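Local coordinates for protein D-alanyl-D-alanine carboxypeptidase DacB2 (PDB 4RYE) that acts as a serine-type D,D-carboxypeptidase in vitro and probably cleaves the terminal D-Ala-D-Ala of peptidoglycan stem peptides in cell-wall biosynthesis, at residues L53-L58 with V159-A164; A164-P169 with Q173-P178. All blocks are in the same frame, centred on the assembly; numbering follows the deposited sequence.

Interaction 1 (L53-L58 with V159-A164); sequences LALVAL and VVIFRA
Leu55 reaches from one helix to the other and sets its two methyl groups against Ile161 and Ala164, which follow one another by three residues on the facing helix. Its CD1 carbon enters between their side chains, 4.0 Å from Ile161 CG2 and, less closely, 4.2 Å from Ala164 CB. The same methyl also lies 3.9 Å from Ile161 O, so it meets backbone as well as branch. The second methyl meets backbone: Leu55 CD2 lies 4.0 Å from both C and O of Ala164.

Two torsions explain this reach. In Leu55, CG is anti to the carbonyl carbon (chi1 -85°), and chi2 of 173° carries CD1 straight on from CB toward the facing helix. Ile161 keeps its CG1 branch beside its own backbone N, which offers the shorter CG2 branch to the leucine. The leucine and isoleucine side chains cross obliquely, and the interface is apolar and small, burying 116 Å² in all.

Leu55 spans the gap between the helices, where the nearest CA atoms, Leu55 CA and Ala164 CA, are 8.0 Å apart. Ser47, the inferred acylated serine, and Lys50, probably its proton acceptor, match the SxxK motif of penicillin-binding proteins and serine beta-lactamases, so the contact joins the helix that begins with Lys50, just after Ser47, to helix 155-166. Leu131 touches both Leu55 and Ala164 and completes this apolar patch. Farther out, Leu53 and Val56 pack on helix 117-130, while Ala54 and Ala57 rest on Leu95. On the other helix, Val159 and Phe162 lie against strand 228-237, and Arg163 hydrogen-bonds the backbone oxygens of Leu28 and Asp29 through NE and NH2.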
loop_
_atom_site.group_PDB
_atom_site.type_symbol
_atom_site.label_atom_id
_atom_site.label_comp_id
_atom_site.label_asym_id
_atom_site.label_seq_id
_atom_site.Cartn_x
_atom_site.Cartn_y
_atom_site.Cartn_z
ATOM N N LEU A 53 0.315 -7.872 -3.249
ATOM C CA LEU A 53 0.987 -9.120 -2.871
ATOM C C LEU A 53 0.386 -9.664 -1.577
ATOM O O LEU A 53 0.139 -10.862 -1.456
ATOM C CB LEU A 53 2.496 -8.892 -2.694
ATOM C CG LEU A 53 3.279 -10.074 -2.108
ATOM C CD1 LEU A 53 3.189 -11.290 -3.007
ATOM C CD2 LEU A 53 4.735 -9.672 -1.887
ATOM N N ALA A 54 0.144 -8.783 -0.608
ATOM C CA ALA A 54 -0.454 -9.196 0.663
ATOM C C ALA A 54 -1.815 -9.875 0.478
ATOM O O ALA A 54 -2.112 -10.870 1.142
ATOM C CB ALA A 54 -0.568 -8.002 1.638
ATOM N N LEU A 55 -2.645 -9.333 -0.411
ATOM C CA LEU A 55 -3.938 -9.956 -0.726
ATOM C C LEU A 55 -3.796 -11.393 -1.236
ATOM O O LEU A 55 -4.537 -12.285 -0.826
ATOM C CB LEU A 55 -4.671 -9.147 -1.793
ATOM C CG LEU A 55 -5.504 -7.951 -1.358
ATOM C CD1 LEU A 55 -5.977 -7.208 -2.605
ATOM C CD2 LEU A 55 -6.684 -8.413 -0.520
ATOM N N VAL A 56 -2.855 -11.612 -2.152
ATOM C CA VAL A 56 -2.621 -12.949 -2.682
ATOM C C VAL A 56 -2.150 -13.878 -1.556
ATOM O O VAL A 56 -2.648 -15.003 -1.411
ATOM C CB VAL A 56 -1.575 -12.927 -3.817
ATOM C CG1 VAL A 56 -1.172 -14.354 -4.202
ATOM C CG2 VAL A 56 -2.120 -12.176 -5.027
ATOM N N ALA A 57 -1.194 -13.403 -0.758
ATOM C CA ALA A 57 -0.651 -14.207 0.342
ATOM C C ALA A 57 -1.740 -14.600 1.336
ATOM O O ALA A 57 -1.792 -15.741 1.790
ATOM C CB ALA A 57 0.473 -13.456 1.061
ATOM N N LEU A 58 -2.607 -13.651 1.673
ATOM C CA LEU A 58 -3.669 -13.913 2.633
ATOM C C LEU A 58 -4.710 -14.869 2.084
ATOM O O LEU A 58 -5.308 -15.641 2.837
ATOM C CB LEU A 58 -4.327 -12.608 3.081
ATOM C CG LEU A 58 -3.464 -11.796 4.042
ATOM C CD1 LEU A 58 -3.985 -10.375 4.135
ATOM C CD2 LEU A 58 -3.437 -12.474 5.407
ATOM N N VAL A 159 -6.852 2.492 -4.450
ATOM C CA VAL A 159 -7.865 2.490 -3.386
ATOM C C VAL A 159 -8.814 1.306 -3.529
ATOM O O VAL A 159 -9.331 0.802 -2.541
ATOM C CB VAL A 159 -8.642 3.836 -3.240
ATOM C CG1 VAL A 159 -7.678 4.976 -2.937
ATOM C CG2 VAL A 159 -9.496 4.163 -4.470
ATOM N N VAL A 160 -9.033 0.859 -4.759
ATOM C CA VAL A 160 -9.832 -0.336 -4.987
ATOM C C VAL A 160 -9.121 -1.532 -4.369
ATOM O O VAL A 160 -9.735 -2.378 -3.697
ATOM C CB VAL A 160 -10.078 -0.551 -6.498
ATOM C CG1 VAL A 160 -10.638 -1.953 -6.772
ATOM C CG2 VAL A 160 -11.034 0.538 -7.032
ATOM N N ILE A 161 -7.816 -1.604 -4.576
ATOM C CA ILE A 161 -7.037 -2.713 -4.020
ATOM C C ILE A 161 -6.966 -2.607 -2.496
ATOM O O ILE A 161 -7.138 -3.603 -1.785
ATOM C CB ILE A 161 -5.618 -2.748 -4.645
ATOM C CG1 ILE A 161 -5.703 -3.284 -6.079
ATOM C CG2 ILE A 161 -4.664 -3.608 -3.816
ATOM C CD1 ILE A 161 -4.544 -2.869 -6.991
ATOM N N PHE A 162 -6.740 -1.399 -1.987
ATOM C CA PHE A 162 -6.660 -1.212 -0.542
ATOM C C PHE A 162 -7.980 -1.497 0.175
ATOM O O PHE A 162 -8.006 -1.964 1.317
ATOM C CB PHE A 162 -6.206 0.202 -0.207
ATOM C CG PHE A 162 -5.568 0.309 1.145
ATOM C CD1 PHE A 162 -4.257 -0.090 1.332
ATOM C CD2 PHE A 162 -6.276 0.801 2.230
ATOM C CE1 PHE A 162 -3.654 0.003 2.584
ATOM C CE2 PHE A 162 -5.684 0.896 3.489
ATOM C CZ PHE A 162 -4.369 0.494 3.663
ATOM N N ARG A 163 -9.072 -1.167 -0.487
ATOM C CA ARG A 163 -10.405 -1.408 0.049
ATOM C C ARG A 163 -10.638 -2.908 0.228
ATOM O O ARG A 163 -11.206 -3.351 1.235
ATOM C CB ARG A 163 -11.432 -0.809 -0.913
ATOM C CG ARG A 163 -12.850 -0.862 -0.442
ATOM C CD ARG A 163 -13.713 0.010 -1.344
ATOM N NE ARG A 163 -15.105 -0.027 -0.929
ATOM C CZ ARG A 163 -16.128 -0.082 -1.768
ATOM N NH1 ARG A 163 -15.913 -0.112 -3.083
ATOM N NH2 ARG A 163 -17.361 -0.123 -1.288
ATOM N N ALA A 164 -10.183 -3.691 -0.744
ATOM C CA ALA A 164 -10.292 -5.145 -0.652
ATOM C C ALA A 164 -9.427 -5.669 0.489
ATOM O O ALA A 164 -9.826 -6.583 1.220
ATOM C CB ALA A 164 -9.893 -5.806 -1.982
#

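Interaction 2 (A164-P169 with Q173-P178); sequences AAMANP and QITAEP
Met166 and Thr175 make the apolar part of this contact, meeting through the selenium of the selenomethionine and the threonine methyl: Met166 SE lies 3.9 Å from Thr175 CG2. The two side chains cross at about a right angle. Met166 starts off to one side of the partner segment, but the bend at chi2 (-60°) brings the selenium round to the threonine, and a second bend at chi3 (-53°) folds the terminal methyl. Phe171 and Ala172, on the intervening turn, also touch this side chain.

Backbone hydrogen bonding joins the other end. Gln173 N donates to Pro169 O at 3.0 Å, the i to i+4 bond of the first turn of helix 169-176, with an N-H...O angle of 147°. Beside it, Gln173 CB packs 3.5 Å from the same Pro169 O, while the rest of the glutamine chain runs extended and away from the contact.

Capping accounts for the start of that turn. Asn168 is the N-cap, its OD1 accepting a hydrogen bond from Phe171 N and a weak one from Val170 N. Pro169 follows directly, at a position where a helix does not need the backbone N-H that proline lacks. The cap starts the new helix within a few residues of helix 155-166, where the chain changes direction.

Thr175 has a polar side as well: its hydroxyl, OG1, is hydrogen-bonded to Gly207 N on edge strand 204-212, while its methyl faces Met166. Asn193 ND2 donates hydrogen bonds to Thr175 O and Glu177 O at the exit toward the hairpin of strands 179-184 and 187-192. Ile174 packs on helix 91-100, and Ala165 beds on Val51 and Leu55, so the corner lies between helix 50-60, helix 91-100 and the edge of the main sheet.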
loop_
_atom_site.group_PDB
_atom_site.type_symbol
_atom_site.label_atom_id
_atom_site.label_comp_id
_atom_site.label_asym_id
_atom_site.label_seq_id
_atom_site.Cartn_x
_atom_site.Cartn_y
_atom_site.Cartn_z
ATOM N N ALA A 164 -10.183 -3.691 -0.744
ATOM C CA ALA A 164 -10.292 -5.145 -0.652
ATOM C C ALA A 164 -9.427 -5.669 0.489
ATOM O O ALA A 164 -9.826 -6.583 1.220
ATOM C CB ALA A 164 -9.893 -5.806 -1.982
ATOM N N ALA A 165 -8.231 -5.102 0.637
ATOM C CA ALA A 165 -7.322 -5.535 1.685
ATOM C C ALA A 165 -7.869 -5.205 3.073
ATOM O O ALA A 165 -7.762 -6.013 3.988
ATOM C CB ALA A 165 -5.928 -4.927 1.489
HETATM N N MSE A 166 -8.458 -4.025 3.228
HETATM C CA MSE A 166 -9.008 -3.603 4.517
HETATM C C MSE A 166 -10.174 -4.466 4.975
HETATM O O MSE A 166 -10.492 -4.517 6.168
HETATM C CB MSE A 166 -9.443 -2.137 4.464
HETATM C CG MSE A 166 -8.273 -1.147 4.487
HETATM SE SE MSE A 166 -7.164 -1.290 6.110
HETATM C CE MSE A 166 -8.571 -1.123 7.447
ATOM N N ALA A 167 -10.820 -5.134 4.026
ATOM C CA ALA A 167 -11.924 -6.024 4.357
ATOM C C ALA A 167 -11.427 -7.289 5.051
ATOM O O ALA A 167 -12.178 -7.957 5.758
ATOM C CB ALA A 167 -12.712 -6.374 3.111
ATOM N N ASN A 168 -10.155 -7.620 4.845
ATOM C CA ASN A 168 -9.557 -8.789 5.485
ATOM C C ASN A 168 -9.111 -8.434 6.907
ATOM O O ASN A 168 -8.285 -7.524 7.100
ATOM C CB ASN A 168 -8.363 -9.278 4.657
ATOM C CG ASN A 168 -7.750 -10.541 5.210
ATOM O OD1 ASN A 168 -7.181 -10.542 6.297
ATOM N ND2 ASN A 168 -7.841 -11.628 4.451
ATOM N N PRO A 169 -9.656 -9.140 7.914
ATOM C CA PRO A 169 -9.381 -8.760 9.307
ATOM C C PRO A 169 -7.900 -8.866 9.690
ATOM O O PRO A 169 -7.435 -8.080 10.508
ATOM C CB PRO A 169 -10.237 -9.747 10.126
ATOM C CG PRO A 169 -10.574 -10.878 9.172
ATOM C CD PRO A 169 -10.615 -10.256 7.805
ATOM N N GLN A 173 -5.559 -5.708 10.837
ATOM C CA GLN A 173 -4.800 -5.768 12.087
ATOM C C GLN A 173 -3.338 -5.386 11.865
ATOM O O GLN A 173 -2.792 -4.548 12.590
ATOM C CB GLN A 173 -4.886 -7.164 12.708
ATOM C CG GLN A 173 -4.175 -7.286 14.058
ATOM C CD GLN A 173 -4.375 -8.639 14.704
ATOM O OE1 GLN A 173 -3.881 -9.652 14.209
ATOM N NE2 GLN A 173 -5.117 -8.667 15.808
ATOM N N ILE A 174 -2.714 -5.995 10.859
ATOM C CA ILE A 174 -1.289 -5.768 10.594
ATOM C C ILE A 174 -0.987 -4.319 10.221
ATOM O O ILE A 174 -0.081 -3.703 10.782
ATOM C CB ILE A 174 -0.767 -6.693 9.474
ATOM C CG1 ILE A 174 -0.820 -8.155 9.930
ATOM C CG2 ILE A 174 0.671 -6.319 9.087
ATOM C CD1 ILE A 174 -0.634 -9.150 8.783
ATOM N N THR A 175 -1.750 -3.770 9.281
ATOM C CA THR A 175 -1.465 -2.431 8.766
ATOM C C THR A 175 -1.584 -1.382 9.883
ATOM O O THR A 175 -0.977 -0.301 9.824
ATOM C CB THR A 175 -2.348 -2.106 7.522
ATOM O OG1 THR A 175 -1.833 -0.948 6.845
ATOM C CG2 THR A 175 -3.807 -1.873 7.917
ATOM N N ALA A 176 -2.329 -1.731 10.930
ATOM C CA ALA A 176 -2.521 -0.833 12.065
ATOM C C ALA A 176 -1.608 -1.118 13.279
ATOM O O ALA A 176 -1.554 -0.300 14.203
ATOM C CB ALA A 176 -3.990 -0.820 12.490
ATOM N N GLU A 177 -0.904 -2.254 13.285
ATOM C CA GLU A 177 0.045 -2.579 14.370
ATOM C C GLU A 177 1.158 -1.546 14.469
ATOM O O GLU A 177 1.767 -1.191 13.454
ATOM C CB GLU A 177 0.746 -3.928 14.126
ATOM C CG GLU A 177 -0.088 -5.186 14.137
ATOM C CD GLU A 177 0.714 -6.365 13.583
ATOM O OE1 GLU A 177 1.827 -6.123 13.067
ATOM O OE2 GLU A 177 0.248 -7.521 13.653
ATOM N N PRO A 178 1.466 -1.084 15.696
ATOM C CA PRO A 178 2.601 -0.168 15.819
ATOM C C PRO A 178 3.933 -0.901 15.668
ATOM O O PRO A 178 4.931 -0.287 15.307
ATOM C CB PRO A 178 2.452 0.391 17.242
ATOM C CG PRO A 178 1.672 -0.647 17.991
ATOM C CD PRO A 178 0.734 -1.251 16.966
#

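Interaction 1 and interaction 2 follow in series along helix 155-166, share Ala164 and have centres about 10 Å apart. They also touch directly: Leu55 CD2 packs 3.7 Å from Ala165 CA, and Leu58 CD1 lies 3.9 Å from Asn168 OD1, so helix 50-60 borders both the helix and its N-capped corner. Neither contact includes the assigned catalytic residues, yet both lie within about 11 Å of some of them. The side chain of Lys50, the probable proton acceptor, is about 9 Å from that of Ile161 and about 10 Å from that of Thr175, which is also about 11 Å from that of the probable active-site residue Ser102. Thr175 further ties the corner to strand 204-212, which carries Lys208, probably of the KTG motif.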